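Local coordinates for protein polyketide synthase (Synechococcus sp., PDB 4GOX) that probably transfers a sulfo group from the donor PAPS to an intermediate of the olefin synthase pathway, as its sulfotransferase domain, at residues 151-156 against 206-211. Numbering follows the deposited sequence.
Sequences YIHLVR and DRYLQV. With A3P (adenosine-3'-5'-diphosphate), chain B.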
ATOM      1  N   TYR A 151       7.293  -3.029   7.151  1.00 36.77           N
ATOM      2  CA  TYR A 151       6.235  -3.487   6.261  1.00 34.37           C
ATOM      3  C   TYR A 151       4.954  -3.846   6.999  1.00 39.28           C
ATOM      4  O   TYR A 151       4.954  -4.752   7.836  1.00 39.38           O
ATOM      5  CB  TYR A 151       6.720  -4.695   5.426  1.00 33.87           C
ATOM      6  CG  TYR A 151       8.043  -4.441   4.744  1.00 35.15           C
ATOM      7  CD1 TYR A 151       8.121  -3.639   3.606  1.00 34.64           C
ATOM      8  CD2 TYR A 151       9.228  -4.931   5.280  1.00 38.19           C
ATOM      9  CE1 TYR A 151       9.341  -3.371   2.997  1.00 33.52           C
ATOM     10  CE2 TYR A 151      10.453  -4.677   4.670  1.00 40.37           C
ATOM     11  CZ  TYR A 151      10.506  -3.882   3.542  1.00 41.68           C
ATOM     12  OH  TYR A 151      11.715  -3.660   2.946  1.00 41.86           O
ATOM     13  N   ILE A 152       3.852  -3.175   6.636  1.00 36.27           N
ATOM     14  CA  ILE A 152       2.513  -3.491   7.138  1.00 35.71           C
ATOM     15  C   ILE A 152       1.868  -4.368   6.047  1.00 38.23           C
ATOM     16  O   ILE A 152       1.633  -3.895   4.938  1.00 35.51           O
ATOM     17  CB  ILE A 152       1.684  -2.212   7.401  1.00 38.78           C
ATOM     18  CG1 ILE A 152       2.328  -1.356   8.515  1.00 40.57           C
ATOM     19  CG2 ILE A 152       0.222  -2.591   7.765  1.00 38.57           C
ATOM     20  CD1 ILE A 152       1.793   0.077   8.562  1.00 45.16           C
ATOM     21  N   HIS A 153       1.669  -5.655   6.340  1.00 35.86           N
ATOM     22  CA  HIS A 153       1.054  -6.588   5.410  1.00 33.19           C
ATOM     23  C   HIS A 153      -0.442  -6.644   5.742  1.00 37.62           C
ATOM     24  O   HIS A 153      -0.843  -7.290   6.709  1.00 37.83           O
ATOM     25  CB  HIS A 153       1.703  -7.980   5.546  1.00 33.26           C
ATOM     26  CG  HIS A 153       1.142  -9.055   4.649  1.00 34.80           C
ATOM     27  ND1 HIS A 153       1.580 -10.369   4.745  1.00 37.04           N
ATOM     28  CD2 HIS A 153       0.271  -8.962   3.614  1.00 33.91           C
ATOM     29  CE1 HIS A 153       0.917 -11.031   3.811  1.00 36.04           C
ATOM     30  NE2 HIS A 153       0.112 -10.223   3.115  1.00 34.79           N
ATOM     31  N   LEU A 154      -1.257  -5.958   4.947  1.00 34.06           N
ATOM     32  CA  LEU A 154      -2.701  -5.928   5.161  1.00 32.99           C
ATOM     33  C   LEU A 154      -3.319  -7.078   4.392  1.00 36.84           C
ATOM     34  O   LEU A 154      -3.046  -7.241   3.204  1.00 34.87           O
ATOM     35  CB  LEU A 154      -3.282  -4.547   4.765  1.00 31.80           C
ATOM     36  CG  LEU A 154      -4.799  -4.388   4.752  1.00 35.80           C
ATOM     37  CD1 LEU A 154      -5.403  -4.572   6.139  1.00 36.64           C
ATOM     38  CD2 LEU A 154      -5.157  -3.046   4.220  1.00 37.49           C
ATOM     39  N   VAL A 155      -4.084  -7.930   5.090  1.00 36.47           N
ATOM     40  CA  VAL A 155      -4.680  -9.132   4.493  1.00 37.48           C
ATOM     41  C   VAL A 155      -6.181  -9.101   4.605  1.00 41.05           C
ATOM     42  O   VAL A 155      -6.716  -8.744   5.665  1.00 40.90           O
ATOM     43  CB  VAL A 155      -4.120 -10.467   5.081  1.00 42.81           C
ATOM     44  CG1 VAL A 155      -4.529 -11.662   4.219  1.00 42.04           C
ATOM     45  CG2 VAL A 155      -2.597 -10.427   5.225  1.00 43.07           C
ATOM     46  N   ARG A 156      -6.863  -9.528   3.519  1.00 37.27           N
ATOM     47  CA  ARG A 156      -8.327  -9.664   3.457  1.00 38.14           C
ATOM     48  C   ARG A 156      -8.666 -11.064   2.974  1.00 42.43           C
ATOM     49  O   ARG A 156      -7.847 -11.706   2.310  1.00 42.16           O
ATOM     50  CB  ARG A 156      -8.981  -8.580   2.582  1.00 36.74           C
ATOM     51  CG  ARG A 156     -10.520  -8.542   2.713  1.00 39.72           C
ATOM     52  CD  ARG A 156     -11.104  -7.419   1.887  1.00 41.34           C
ATOM     53  NE  ARG A 156     -12.542  -7.282   2.097  1.00 44.22           N
ATOM     54  CZ  ARG A 156     -13.321  -6.467   1.394  1.00 57.17           C
ATOM     55  NH1 ARG A 156     -12.815  -5.745   0.405  1.00 45.42           N
ATOM     56  NH2 ARG A 156     -14.615  -6.388   1.659  1.00 50.69           N
ATOM     57  N   ASP A 206      10.144  -7.214  14.029  1.00 59.91           N
ATOM     58  CA  ASP A 206      10.454  -5.819  14.305  1.00 60.63           C
ATOM     59  C   ASP A 206      10.186  -4.955  13.065  1.00 58.34           C
ATOM     60  O   ASP A 206       9.914  -3.769  13.217  1.00 56.21           O
ATOM     61  CB  ASP A 206      11.933  -5.681  14.736  1.00 67.78           C
ATOM     62  CG  ASP A 206      12.275  -6.332  16.073  1.00 90.96           C
ATOM     63  OD1 ASP A 206      11.553  -6.069  17.072  1.00 93.65           O
ATOM     64  OD2 ASP A 206      13.289  -7.064  16.135  1.00102.33           O
ATOM     65  N   ARG A 207      10.280  -5.542  11.833  1.00 52.17           N
ATOM     66  CA  ARG A 207      10.063  -4.792  10.586  1.00 48.59           C
ATOM     67  C   ARG A 207       8.867  -5.288   9.737  1.00 49.37           C
ATOM     68  O   ARG A 207       8.638  -4.802   8.634  1.00 47.93           O
ATOM     69  CB  ARG A 207      11.372  -4.662   9.771  1.00 46.97           C
ATOM     70  CG  ARG A 207      12.516  -4.007  10.555  1.00 53.49           C
ATOM     71  CD  ARG A 207      13.570  -3.348   9.685  1.00 56.74           C
ATOM     72  NE  ARG A 207      14.456  -4.324   9.051  1.00 63.50           N
ATOM     73  CZ  ARG A 207      14.389  -4.696   7.775  1.00 71.34           C
ATOM     74  NH1 ARG A 207      15.243  -5.593   7.294  1.00 53.18           N
ATOM     75  NH2 ARG A 207      13.464  -4.181   6.971  1.00 55.87           N
ATOM     76  N   TYR A 208       8.081  -6.205  10.273  1.00 45.72           N
ATOM     77  CA  TYR A 208       6.933  -6.759   9.571  1.00 43.56           C
ATOM     78  C   TYR A 208       5.765  -6.970  10.520  1.00 46.78           C
ATOM     79  O   TYR A 208       5.943  -7.524  11.605  1.00 48.81           O
ATOM     80  CB  TYR A 208       7.333  -8.093   8.933  1.00 44.87           C
ATOM     81  CG  TYR A 208       6.200  -8.898   8.340  1.00 43.96           C
ATOM     82  CD1 TYR A 208       5.650  -8.560   7.103  1.00 42.15           C
ATOM     83  CD2 TYR A 208       5.755 -10.069   8.954  1.00 46.35           C
ATOM     84  CE1 TYR A 208       4.672  -9.354   6.505  1.00 39.49           C
ATOM     85  CE2 TYR A 208       4.755 -10.855   8.379  1.00 45.94           C
ATOM     86  CZ  TYR A 208       4.223 -10.496   7.153  1.00 48.04           C
ATOM     87  OH  TYR A 208       3.266 -11.287   6.581  1.00 45.86           O
ATOM     88  N   LEU A 209       4.576  -6.565  10.089  1.00 40.84           N
ATOM     89  CA  LEU A 209       3.340  -6.733  10.839  1.00 40.80           C
ATOM     90  C   LEU A 209       2.164  -7.104   9.928  1.00 41.60           C
ATOM     91  O   LEU A 209       1.836  -6.349   9.013  1.00 37.83           O
ATOM     92  CB  LEU A 209       3.003  -5.424  11.591  1.00 41.58           C
ATOM     93  CG  LEU A 209       1.717  -5.406  12.443  1.00 46.15           C
ATOM     94  CD1 LEU A 209       1.939  -6.065  13.800  1.00 48.28           C
ATOM     95  CD2 LEU A 209       1.247  -3.992  12.660  1.00 46.39           C
ATOM     96  N   GLN A 210       1.511  -8.231  10.214  1.00 38.54           N
ATOM     97  CA  GLN A 210       0.281  -8.628   9.525  1.00 37.20           C
ATOM     98  C   GLN A 210      -0.901  -7.907  10.151  1.00 42.70           C
ATOM     99  O   GLN A 210      -1.016  -7.841  11.366  1.00 45.04           O
ATOM    100  CB  GLN A 210       0.023 -10.135   9.658  1.00 39.06           C
ATOM    101  CG  GLN A 210       0.867 -10.915   8.687  1.00 46.47           C
ATOM    102  CD  GLN A 210       0.624 -12.394   8.742  1.00 55.63           C
ATOM    103  OE1 GLN A 210      -0.397 -12.868   9.248  1.00 52.89           O
ATOM    104  NE2 GLN A 210       1.524 -13.141   8.131  1.00 44.05           N
ATOM    105  N   VAL A 211      -1.786  -7.392   9.326  1.00 38.35           N
ATOM    106  CA  VAL A 211      -3.007  -6.725   9.767  1.00 38.29           C
ATOM    107  C   VAL A 211      -4.150  -7.390   9.013  1.00 40.66           C
ATOM    108  O   VAL A 211      -4.149  -7.425   7.780  1.00 37.94           O
ATOM    109  CB  VAL A 211      -2.980  -5.183   9.499  1.00 40.90           C
ATOM    110  CG1 VAL A 211      -4.319  -4.553   9.857  1.00 40.77           C
ATOM    111  CG2 VAL A 211      -1.861  -4.505  10.282  1.00 41.80           C
TER
HETATM  112  P1  A3P B 401     -15.391  -2.724  -2.408  1.00 53.27           P
HETATM  113  O1P A3P B 401     -15.289  -3.458  -3.723  1.00 51.26           O
HETATM  114  O2P A3P B 401     -15.712  -1.257  -2.606  1.00 59.43           O
HETATM  115  O3P A3P B 401     -16.154  -3.439  -1.327  1.00 51.94           O
HETATM  116  P2  A3P B 401      -8.315  -1.257  -1.695  1.00 41.91           P
HETATM  117  O4P A3P B 401      -7.136  -2.039  -1.190  1.00 42.54           O
HETATM  118  O5P A3P B 401      -8.607  -1.353  -3.161  1.00 41.96           O
HETATM  119  O6P A3P B 401      -8.356   0.147  -1.138  1.00 44.54           O
HETATM  120  O5' A3P B 401      -9.601  -1.941  -1.025  1.00 43.47           O
HETATM  121  C5' A3P B 401     -10.926  -1.625  -1.483  1.00 42.40           C
HETATM  122  C4' A3P B 401     -11.939  -2.168  -0.480  1.00 42.93           C
HETATM  123  O4' A3P B 401     -11.773  -1.597   0.811  1.00 43.45           O
HETATM  124  C3' A3P B 401     -13.386  -1.865  -0.817  1.00 44.91           C
HETATM  125  O3' A3P B 401     -13.881  -2.753  -1.814  1.00 52.41           O
HETATM  126  C2' A3P B 401     -14.082  -1.999   0.520  1.00 44.90           C
HETATM  127  O2' A3P B 401     -14.562  -3.325   0.753  1.00 47.39           O
HETATM  128  C1' A3P B 401     -13.001  -1.678   1.540  1.00 46.46           C
HETATM  129  N9  A3P B 401     -13.341  -0.361   2.126  1.00 50.47           N
HETATM  130  C8  A3P B 401     -13.223   0.840   1.490  1.00 51.19           C
HETATM  131  N7  A3P B 401     -13.660   1.847   2.279  1.00 52.04           N
HETATM  132  C5  A3P B 401     -14.069   1.287   3.432  1.00 50.74           C
HETATM  133  C6  A3P B 401     -14.680   1.786   4.679  1.00 49.96           C
HETATM  134  N6  A3P B 401     -14.876   3.109   4.821  1.00 50.00           N
HETATM  135  N1  A3P B 401     -14.973   0.891   5.657  1.00 51.52           N
HETATM  136  C2  A3P B 401     -14.738  -0.438   5.514  1.00 51.35           C
HETATM  137  N3  A3P B 401     -14.220  -0.971   4.383  1.00 50.19           N
HETATM  138  C4  A3P B 401     -13.867  -0.172   3.333  1.00 49.98           C
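Tyr208 OH is gripped by two side chains: it lies 2.7 Å from His153 ND1 in a nearly straight hydrogen bond and accepts a second from Gln210 NE2 at 3.0 Å, the oxygen lying close to the amide plane. With CG anti to the backbone N in both His153 (chi1 179°) and Tyr208 (chi1 171°), the two side chains rise alongside each other from the same face of the sheet. Their rings meet rim to rim, planes 43° apart, the hydroxyl arriving at the imidazole edge, while Val155 CG2 covers one imidazole face. His153 NE2 bonds to Asn193 of helix 181-202, which packs over the Tyr151, His153, Tyr208 and Gln210 side of the sheet, so both ring nitrogens are held and the imidazole's rotation is fixed. Replacing Tyr208 with a phenylalanine would probably leave His153 ND1 and Gln210 NE2 without their shared oxygen, freeing the amide to turn.

Beneath this network runs a regular parallel ladder, in which Tyr151 and His153 use both their N-H and C=O groups; Val155 N bonds to Val211 O at 2.7 Å, and the pairing goes on to Tyr213. On the other face Val211 spreads its two methyls: CG2 meets Ile152 CG2 at 3.8 Å and CG1 reaches Leu154 CD1 at 3.9 Å, while helix 220-231 packs on Ile152 and Val211. Near the ladder's start, Arg207 NH2 lies 3.8 Å from Tyr151 CE2, its charge paired with Glu143 and its N-H also bound by Ala149 O.

The pairing joins an inner strand to the edge strand of the parallel sheet in this P-loop-like sulfotransferase fold. A Tyr208-His153-Asn193 chain of hydrogen bonds thus links the edge strand, through its neighbour, to helix 181-202, and the inner strand's end brings Arg156 to the pocket, where Arg34 O and Leu274 O also hold it for weak hydrogen bonds to O2' of adenosine-3'-5'-diphosphate.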